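Local coordinates for putative ABC transporter, periplasmic binding protein, amino acid (Neisseria gonorrhoeae, PDB 2YJP) that binds L-cysteine and probably delivers it to an ABC transporter as its periplasmic solute receptor, at residues V82-D87 against L120-F125; G75-F80 against F101-A106. The protein carries 1 engineered substitution. All coordinates share one frame; numbering follows the deposited sequence.

Contact 1 of 2, residues V82-D87 against L120-F125; sequences VEIAKD and LILANF. With CYS (cysteine), chain D.
Leu122 meets Ile84 and Ala85 where helix 80-93 lies against the parallel sheet of strands 99-103, 57-61 and 120-121. As in the two-lobed periplasmic binding protein fold, the helix belongs to the beta-alpha-beta crossover from strand 57-61 to its neighbour 99-103. The short strands 64-65, 69-71 and 77-78 precede it there. CB of Leu122 points toward the helix. With CG anti to the carbonyl carbon (chi1 -87°), the branch is carried out to the helix, and CD1 makes the contact. Leu122 CD1 lies 3.7 Å from Ala85 CB and almost as near to Ala85 CA. The same CD1 of Leu122 is 4.0 Å from Ile84 CG2. Leu122 CD2 stands a little farther from that methyl, 4.3 Å from Ile84 CG2. The Ile84 and Leu122 side chains cross at about a right angle. All three residues are buried, and no hydrogen bond joins the two segments. Tyr141 touches both Ile84 and Leu122, and Pro241 of strand 237-244 also packs on Leu122. Beyond Leu122 the chain makes an inverse gamma turn centred on Ala123 and enters the ligand pocket. The side chain of Asn124 is held by Lys65 at OD1 and by Asp81 at ND2. The bound cysteine rests at the edge of the Phe125 ring through its O. Its amino N donates a hydrogen bond of 2.6 Å to Asn124 O.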
loop_
_atom_site.group_PDB
_atom_site.type_symbol
_atom_site.label_atom_id
_atom_site.label_comp_id
_atom_site.label_asym_id
_atom_site.label_seq_id
_atom_site.Cartn_x
_atom_site.Cartn_y
_atom_site.Cartn_z
ATOM N N VAL A 82 5.925 -2.942 -6.990
ATOM C CA VAL A 82 7.254 -3.403 -7.388
ATOM C C VAL A 82 7.427 -3.268 -8.904
ATOM O O VAL A 82 8.528 -2.912 -9.414
ATOM C CB VAL A 82 7.421 -4.872 -6.921
ATOM C CG1 VAL A 82 8.452 -5.594 -7.709
ATOM C CG2 VAL A 82 7.688 -4.915 -5.359
ATOM N N GLU A 83 6.367 -3.550 -9.647
ATOM C CA GLU A 83 6.460 -3.416 -11.086
ATOM C C GLU A 83 6.754 -1.941 -11.433
ATOM O O GLU A 83 7.603 -1.654 -12.283
ATOM C CB GLU A 83 5.159 -3.857 -11.751
ATOM C CG GLU A 83 4.944 -5.315 -11.702
ATOM C CD GLU A 83 6.022 -6.080 -12.485
ATOM O OE1 GLU A 83 6.323 -5.803 -13.650
ATOM O OE2 GLU A 83 6.598 -7.000 -11.959
ATOM N N ILE A 84 6.060 -1.023 -10.749
ATOM C CA ILE A 84 6.234 0.403 -10.952
ATOM C C ILE A 84 7.675 0.748 -10.573
ATOM O O ILE A 84 8.341 1.551 -11.255
ATOM C CB ILE A 84 5.249 1.220 -10.082
ATOM C CG1 ILE A 84 3.836 1.019 -10.602
ATOM C CG2 ILE A 84 5.667 2.744 -10.008
ATOM C CD1 ILE A 84 2.789 1.424 -9.673
ATOM N N ALA A 85 8.157 0.150 -9.485
ATOM C CA ALA A 85 9.517 0.436 -9.048
ATOM C C ALA A 85 10.560 -0.004 -10.120
ATOM O O ALA A 85 11.546 0.710 -10.390
ATOM C CB ALA A 85 9.798 -0.169 -7.672
ATOM N N LYS A 86 10.299 -1.147 -10.758
ATOM C CA LYS A 86 11.239 -1.709 -11.739
ATOM C C LYS A 86 11.267 -0.845 -13.002
ATOM O O LYS A 86 12.335 -0.593 -13.588
ATOM C CB LYS A 86 10.891 -3.170 -12.034
ATOM C CG LYS A 86 11.242 -4.105 -10.842
ATOM C CD LYS A 86 11.147 -5.616 -11.189
ATOM C CE LYS A 86 9.783 -5.940 -11.794
ATOM N NZ LYS A 86 9.426 -7.394 -11.827
ATOM N N ASP A 87 10.096 -0.320 -13.351
ATOM C CA ASP A 87 9.959 0.600 -14.476
ATOM C C ASP A 87 10.757 1.900 -14.254
ATOM O O ASP A 87 11.456 2.365 -15.154
ATOM C CB ASP A 87 8.469 0.896 -14.695
ATOM C CG ASP A 87 7.781 -0.162 -15.576
ATOM O OD1 ASP A 87 8.499 -0.861 -16.321
ATOM O OD2 ASP A 87 6.514 -0.256 -15.561
ATOM N N LEU A 120 12.929 6.542 -2.016
ATOM C CA LEU A 120 11.609 6.593 -2.533
ATOM C C LEU A 120 10.781 5.535 -1.803
ATOM O O LEU A 120 11.278 4.448 -1.491
ATOM C CB LEU A 120 11.649 6.302 -4.031
ATOM C CG LEU A 120 10.318 6.190 -4.740
ATOM C CD1 LEU A 120 9.697 7.480 -4.941
ATOM C CD2 LEU A 120 10.532 5.762 -6.122
ATOM N N ILE A 121 9.525 5.877 -1.520
ATOM C CA ILE A 121 8.596 4.918 -0.913
ATOM C C ILE A 121 7.607 4.535 -1.961
ATOM O O ILE A 121 6.952 5.422 -2.536
ATOM C CB ILE A 121 7.821 5.492 0.286
ATOM C CG1 ILE A 121 8.781 5.699 1.453
ATOM C CG2 ILE A 121 6.573 4.605 0.612
ATOM C CD1 ILE A 121 9.346 4.361 2.048
ATOM N N LEU A 122 7.519 3.221 -2.216
ATOM C CA LEU A 122 6.444 2.666 -3.036
ATOM C C LEU A 122 5.796 1.549 -2.209
ATOM O O LEU A 122 5.394 0.513 -2.762
ATOM C CB LEU A 122 7.011 2.151 -4.358
ATOM C CG LEU A 122 7.097 3.256 -5.443
ATOM C CD1 LEU A 122 7.805 2.843 -6.676
ATOM C CD2 LEU A 122 5.667 3.812 -5.833
ATOM N N ALA A 123 5.713 1.724 -0.894
ATOM C CA ALA A 123 5.009 0.767 -0.060
ATOM C C ALA A 123 3.530 1.163 0.008
ATOM O O ALA A 123 3.060 1.711 1.008
ATOM C CB ALA A 123 5.626 0.666 1.343
ATOM N N ASN A 124 2.818 0.864 -1.087
ATOM C CA ASN A 124 1.377 1.132 -1.259
ATOM C C ASN A 124 0.803 2.239 -0.347
ATOM O O ASN A 124 -0.117 1.991 0.459
ATOM C CB ASN A 124 0.592 -0.207 -1.124
ATOM C CG ASN A 124 -0.656 -0.240 -1.983
ATOM O OD1 ASN A 124 -1.772 -0.489 -1.490
ATOM N ND2 ASN A 124 -0.478 0.008 -3.299
ATOM N N PHE A 125 1.242 3.472 -0.590
ATOM C CA PHE A 125 1.227 4.541 0.385
ATOM C C PHE A 125 0.134 5.581 0.147
ATOM O O PHE A 125 0.172 6.360 -0.845
ATOM C CB PHE A 125 2.612 5.218 0.375
ATOM C CG PHE A 125 2.956 5.975 1.624
ATOM C CD1 PHE A 125 2.328 5.725 2.832
ATOM C CD2 PHE A 125 3.969 6.944 1.581
ATOM C CE1 PHE A 125 2.705 6.450 3.980
ATOM C CE2 PHE A 125 4.345 7.654 2.695
ATOM C CZ PHE A 125 3.736 7.405 3.889
HETATM N N CYS D . -2.378 2.268 1.771
HETATM C CA CYS D . -2.656 2.306 3.225
HETATM C C CYS D . -1.680 3.259 3.916
HETATM O O CYS D . -0.848 3.910 3.214
HETATM C CB CYS D . -2.521 0.931 3.864
HETATM S SG CYS D . -0.921 0.140 3.621
HETATM O OXT CYS D . -1.742 3.380 5.143
#

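Contact 2 of 2, residues G75-F80 against F101-A106; sequences GKNQGF and FVLTEA. With ZN (zinc ion), chain G.
Asn77 CB lies over one face of the Phe101 ring, and the Asn77 amide extends past the rim at the CB and CD2 side of the phenylalanine, its plane 37° from the ring. The CB makes a CH-pi contact. Asn77 CB is 4.2 Å from the centroid of the Phe101 ring and 26° off the normal. Asn77 ND2 is 3.4 Å from Phe101 CD2, and Asn77 OD1 is 3.6 Å from Phe101 CB. The two side chains slide past each other in opposite directions. Leu103 adds a small contact at the surface, with its CD2 3.8 Å from Asn77 OD1. No hydrogen bond crosses between the segments, so the join is made by packing alone. Past the strand, Thr104 OG1 donates a 3.1 Å bond to Val102 O, reaching it from above the carbonyl plane. Next in the chain, Glu105 grips a zinc ion through both carboxylate oxygens, at 2.1 Å for OE2 and 2.5 Å for OE1. Asp192 also binds this metal. Strand 77-78 is an outer strand of a small antiparallel sheet, where Gln78 pairs with Tyr70. Strand 99-103 is an outer strand of the parallel sheet, next to strand 57-61. Helix 80-93 packs against both the Asn77 and the Phe101 side chains through Val82.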
loop_
_atom_site.group_PDB
_atom_site.type_symbol
_atom_site.label_atom_id
_atom_site.label_comp_id
_atom_site.label_asym_id
_atom_site.label_seq_id
_atom_site.Cartn_x
_atom_site.Cartn_y
_atom_site.Cartn_z
ATOM N N GLY A 75 12.023 -15.924 -3.152
ATOM C CA GLY A 75 12.627 -14.768 -2.465
ATOM C C GLY A 75 12.708 -13.492 -3.321
ATOM O O GLY A 75 13.421 -12.540 -2.963
ATOM N N LYS A 76 11.940 -13.433 -4.416
ATOM C CA LYS A 76 11.918 -12.239 -5.283
ATOM C C LYS A 76 10.750 -11.280 -4.948
ATOM O O LYS A 76 9.609 -11.725 -4.743
ATOM C CB LYS A 76 11.857 -12.661 -6.753
ATOM C CG LYS A 76 13.006 -13.544 -7.233
ATOM C CD LYS A 76 14.396 -12.800 -7.364
ATOM C CE LYS A 76 15.500 -13.851 -7.721
ATOM N NZ LYS A 76 16.762 -13.680 -6.887
ATOM N N ASN A 77 11.025 -9.982 -4.889
ATOM C CA ASN A 77 9.978 -8.988 -4.760
ATOM C C ASN A 77 9.031 -9.022 -5.969
ATOM O O ASN A 77 9.478 -9.164 -7.116
ATOM C CB ASN A 77 10.598 -7.589 -4.600
ATOM C CG ASN A 77 11.609 -7.518 -3.419
ATOM O OD1 ASN A 77 11.300 -7.216 -2.349
ATOM N ND2 ASN A 77 12.748 -7.835 -3.644
ATOM N N GLN A 78 7.725 -8.905 -5.698
ATOM C CA GLN A 78 6.701 -8.958 -6.738
ATOM C C GLN A 78 5.550 -8.048 -6.301
ATOM O O GLN A 78 5.489 -7.618 -5.146
ATOM C CB GLN A 78 6.120 -10.370 -6.922
ATOM C CG GLN A 78 7.089 -11.519 -7.307
ATOM C CD GLN A 78 7.749 -11.319 -8.687
ATOM O OE1 GLN A 78 7.302 -10.488 -9.490
ATOM N NE2 GLN A 78 8.844 -12.085 -8.948
ATOM N N GLY A 79 4.623 -7.794 -7.236
ATOM C CA GLY A 79 3.424 -7.053 -6.982
ATOM C C GLY A 79 3.353 -5.758 -7.757
ATOM O O GLY A 79 4.324 -5.306 -8.375
ATOM N N PHE A 80 2.186 -5.129 -7.681
ATOM C CA PHE A 80 1.916 -3.944 -8.446
ATOM C C PHE A 80 2.908 -2.797 -8.172
ATOM O O PHE A 80 3.414 -2.195 -9.119
ATOM C CB PHE A 80 0.464 -3.549 -8.145
ATOM C CG PHE A 80 -0.041 -2.367 -8.901
ATOM C CD1 PHE A 80 -0.120 -2.372 -10.287
ATOM C CD2 PHE A 80 -0.523 -1.269 -8.203
ATOM C CE1 PHE A 80 -0.667 -1.255 -10.985
ATOM C CE2 PHE A 80 -1.051 -0.125 -8.867
ATOM C CZ PHE A 80 -1.114 -0.112 -10.281
ATOM N N PHE A 101 15.494 -3.142 -3.159
ATOM C CA PHE A 101 14.204 -3.123 -2.416
ATOM C C PHE A 101 14.357 -3.301 -0.900
ATOM O O PHE A 101 14.975 -4.249 -0.461
ATOM C CB PHE A 101 13.296 -4.249 -2.868
ATOM C CG PHE A 101 12.736 -4.050 -4.217
ATOM C CD1 PHE A 101 11.825 -3.031 -4.468
ATOM C CD2 PHE A 101 13.124 -4.857 -5.235
ATOM C CE1 PHE A 101 11.322 -2.843 -5.712
ATOM C CE2 PHE A 101 12.613 -4.673 -6.522
ATOM C CZ PHE A 101 11.718 -3.655 -6.737
ATOM N N VAL A 102 13.754 -2.418 -0.121
ATOM C CA VAL A 102 13.931 -2.411 1.298
ATOM C C VAL A 102 12.531 -2.672 1.861
ATOM O O VAL A 102 11.580 -1.925 1.589
ATOM C CB VAL A 102 14.493 -1.025 1.774
ATOM C CG1 VAL A 102 14.470 -0.914 3.314
ATOM C CG2 VAL A 102 15.901 -0.774 1.211
ATOM N N LEU A 103 12.383 -3.751 2.608
ATOM C CA LEU A 103 11.088 -4.104 3.134
ATOM C C LEU A 103 10.741 -3.154 4.256
ATOM O O LEU A 103 11.532 -2.941 5.202
ATOM C CB LEU A 103 11.041 -5.570 3.607
ATOM C CG LEU A 103 11.310 -6.637 2.544
ATOM C CD1 LEU A 103 11.082 -8.088 3.123
ATOM C CD2 LEU A 103 10.555 -6.438 1.245
ATOM N N THR A 104 9.562 -2.568 4.158
ATOM C CA THR A 104 9.192 -1.528 5.086
ATOM C C THR A 104 7.871 -1.852 5.766
ATOM O O THR A 104 6.902 -2.019 5.050
ATOM C CB THR A 104 9.005 -0.190 4.293
ATOM O OG1 THR A 104 10.158 0.052 3.485
ATOM C CG2 THR A 104 8.885 0.997 5.229
ATOM N N GLU A 105 7.805 -1.925 7.101
ATOM C CA GLU A 105 6.485 -1.853 7.831
ATOM C C GLU A 105 5.682 -0.574 7.521
ATOM O O GLU A 105 6.272 0.498 7.228
ATOM C CB GLU A 105 6.679 -1.883 9.338
ATOM C CG GLU A 105 7.525 -3.087 9.811
ATOM C CD GLU A 105 7.697 -3.187 11.325
ATOM O OE1 GLU A 105 7.478 -2.192 12.039
ATOM O OE2 GLU A 105 8.050 -4.289 11.820
ATOM N N ALA A 106 4.353 -0.650 7.640
ATOM C CA ALA A 106 3.507 0.544 7.402
ATOM C C ALA A 106 3.984 1.698 8.242
ATOM O O ALA A 106 4.146 2.789 7.701
ATOM C CB ALA A 106 2.019 0.281 7.676
HETATM ZN ZN ZN G . 7.983 -3.831 13.843
#

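How the contacts relate
The centres of the two contacts are 9 Å apart, and their segments alternate along the chain: 75-80, 82-87, 101-106, 120-125. Helix 80-93 follows strand 77-78 and precedes strand 99-103, so it connects the two halves of contact 2 while supplying one half of contact 1. The contacts touch directly. Ala85 CB, a member of contact 1, is also 3.6 Å from Phe101 CE1. Strands 99-103 and 120-121 are the outer strands of one parallel sheet, separated by strand 57-61. Contact 1 is buried; contact 2 is at the surface. One helix thus packs on both the edge strand 99-103 and the chain that leads to Asn124 and Phe125 of the cysteine pocket.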